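Local coordinates for protein secretion chaperonin CsaA (Picrophilus torridus, PDB 5ZDI), which probably binds tRNA and is thought to act as a chaperone in protein secretion, at residues Ala48-Tyr53 and Asp90-Leu95. Residues are numbered along the deposited sequence; the frame is centred on the assembly and turned at random.
Sequences AQITNY and DGVKLL. With GOL (glycerol), chain C.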
loop_
_atom_site.group_PDB
_atom_site.type_symbol
_atom_site.label_atom_id
_atom_site.label_comp_id
_atom_site.label_asym_id
_atom_site.label_seq_id
_atom_site.Cartn_x
_atom_site.Cartn_y
_atom_site.Cartn_z
ATOM N N ALA A 48 -11.374 5.663 9.922
ATOM C CA ALA A 48 -10.028 5.085 10.103
ATOM C C ALA A 48 -9.598 5.040 11.576
ATOM O O ALA A 48 -9.612 6.112 12.228
ATOM C CB ALA A 48 -8.983 5.872 9.304
ATOM N N GLN A 49 -9.169 3.861 12.046
ATOM C CA GLN A 49 -8.679 3.691 13.435
ATOM C C GLN A 49 -7.229 4.075 13.518
ATOM O O GLN A 49 -6.344 3.224 13.796
ATOM C CB GLN A 49 -8.911 2.239 13.885
ATOM C CG GLN A 49 -10.388 1.946 13.971
ATOM C CD GLN A 49 -10.659 0.480 14.070
ATOM O OE1 GLN A 49 -10.028 -0.189 14.877
ATOM N NE2 GLN A 49 -11.670 0.026 13.384
ATOM N N ILE A 50 -6.997 5.369 13.347
ATOM C CA ILE A 50 -5.660 5.967 13.301
ATOM C C ILE A 50 -5.496 7.138 14.302
ATOM O O ILE A 50 -4.745 8.096 14.095
ATOM C CB ILE A 50 -5.251 6.355 11.892
ATOM C CG1 ILE A 50 -6.244 7.352 11.306
ATOM C CG2 ILE A 50 -5.140 5.099 11.003
ATOM C CD1 ILE A 50 -5.830 7.898 9.902
ATOM N N THR A 51 -6.177 7.026 15.445
ATOM C CA THR A 51 -6.133 8.117 16.413
ATOM C C THR A 51 -4.818 8.197 17.195
ATOM O O THR A 51 -4.640 9.087 18.041
ATOM C CB THR A 51 -7.322 8.064 17.405
ATOM O OG1 THR A 51 -7.173 6.917 18.260
ATOM C CG2 THR A 51 -8.544 7.987 16.663
ATOM N N ASN A 52 -3.887 7.283 16.942
ATOM C CA ASN A 52 -2.509 7.510 17.300
ATOM C C ASN A 52 -1.879 8.696 16.629
ATOM O O ASN A 52 -0.896 9.282 17.139
ATOM C CB ASN A 52 -1.649 6.230 17.115
ATOM C CG ASN A 52 -1.836 5.503 15.724
ATOM O OD1 ASN A 52 -2.998 5.287 15.251
ATOM N ND2 ASN A 52 -0.676 5.043 15.111
ATOM N N TYR A 53 -2.440 9.112 15.469
ATOM C CA TYR A 53 -2.014 10.330 14.830
ATOM C C TYR A 53 -2.900 11.467 15.373
ATOM O O TYR A 53 -4.096 11.280 15.488
ATOM C CB TYR A 53 -2.213 10.272 13.339
ATOM C CG TYR A 53 -1.316 9.322 12.582
ATOM C CD1 TYR A 53 -1.582 7.920 12.608
ATOM C CD2 TYR A 53 -0.336 9.774 11.723
ATOM C CE1 TYR A 53 -0.775 7.042 11.916
ATOM C CE2 TYR A 53 0.469 8.898 11.013
ATOM C CZ TYR A 53 0.226 7.539 11.119
ATOM O OH TYR A 53 1.009 6.621 10.397
ATOM N N ASP A 90 3.460 -0.535 17.492
ATOM C CA ASP A 90 3.157 0.853 17.930
ATOM C C ASP A 90 1.798 1.391 17.316
ATOM O O ASP A 90 1.659 2.585 17.101
ATOM C CB ASP A 90 4.403 1.709 17.587
ATOM C CG ASP A 90 4.380 3.153 18.187
ATOM O OD1 ASP A 90 3.923 3.290 19.353
ATOM O OD2 ASP A 90 4.828 4.152 17.495
ATOM N N GLY A 91 0.791 0.523 17.109
ATOM C CA GLY A 91 -0.415 0.888 16.411
ATOM C C GLY A 91 -0.341 0.882 14.858
ATOM O O GLY A 91 0.656 0.453 14.247
ATOM N N VAL A 92 -1.418 1.360 14.282
ATOM C CA VAL A 92 -1.572 1.416 12.857
ATOM C C VAL A 92 -0.653 2.519 12.313
ATOM O O VAL A 92 -0.749 3.651 12.702
ATOM C CB VAL A 92 -3.014 1.650 12.475
ATOM C CG1 VAL A 92 -3.183 1.811 10.951
ATOM C CG2 VAL A 92 -3.895 0.459 12.930
ATOM N N LYS A 93 0.154 2.179 11.297
ATOM C CA LYS A 93 1.040 3.140 10.654
ATOM C C LYS A 93 0.618 3.202 9.190
ATOM O O LYS A 93 0.761 2.225 8.431
ATOM C CB LYS A 93 2.469 2.684 10.766
ATOM C CG LYS A 93 2.972 2.658 12.190
ATOM C CD LYS A 93 3.272 4.079 12.739
ATOM C CE LYS A 93 3.860 3.944 14.131
ATOM N NZ LYS A 93 4.131 5.223 14.753
ATOM N N LEU A 94 0.130 4.360 8.797
ATOM C CA LEU A 94 -0.303 4.580 7.408
ATOM C C LEU A 94 0.774 4.253 6.386
ATOM O O LEU A 94 1.970 4.572 6.563
ATOM C CB LEU A 94 -0.759 6.016 7.156
ATOM C CG LEU A 94 -2.023 6.372 7.977
ATOM C CD1 LEU A 94 -2.220 7.886 7.942
ATOM C CD2 LEU A 94 -3.242 5.557 7.482
ATOM N N LEU A 95 0.302 3.807 5.232
ATOM C CA LEU A 95 1.075 3.732 4.024
ATOM C C LEU A 95 1.083 5.070 3.316
ATOM O O LEU A 95 0.016 5.774 3.285
ATOM C CB LEU A 95 0.477 2.693 3.082
ATOM C CG LEU A 95 0.320 1.292 3.571
ATOM C CD1 LEU A 95 0.109 0.328 2.392
ATOM C CD2 LEU A 95 1.422 0.779 4.408
HETATM C C1 GOL C . 1.566 7.704 14.880
HETATM O O1 GOL C . 1.828 6.506 15.650
HETATM C C2 GOL C . 2.831 8.520 14.754
HETATM O O2 GOL C . 3.858 7.773 14.078
HETATM C C3 GOL C . 2.580 9.779 13.951
HETATM O O3 GOL C . 3.783 10.543 14.000
HETATM O O HOH W 1 -3.732 2.598 15.812
#
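Y53, I50 and N52, all in the type I beta turn I50-Y53, meet strand 91-97 in the OB-type tRNA-binding fold; the turn lies in the loop between strand 43-48 and helix 55-58. The tightly packed part is apolar: I50 CG2 lies 3.8 Å from V92 CG1, and the I50 side chain crosses that of L94 at about a right angle, while L58 of the helix packs on both I50 and L94. L94 CD1 sits over one face of the Y53 ring, 4.3 Å from its centroid and 20° off the normal, a CH-pi contact. At the phenol end, L94 N donates to Y53 OH (2.9 Å), which also hydrogen-bonds D98 of the second subunit. A phenylalanine in place of Y53 would probably leave L94 N and that aspartate without their shared hydroxyl partner.

The solvent side is polar and mediated by glycerol, probably from crystallisation, and water. Glycerol C1 lies 3.7 Å above the ring's opposite face; O1 and O2 accept from K93 NZ, itself salt-bridged to D90. One water joins N52 OD1 to V92 N. The firm direct link here is N52: with chi1 at 48°, ND2 donates to glycerol O1 (2.9 Å) and, nearly straight at 176°, to V92 O at 2.8 Å.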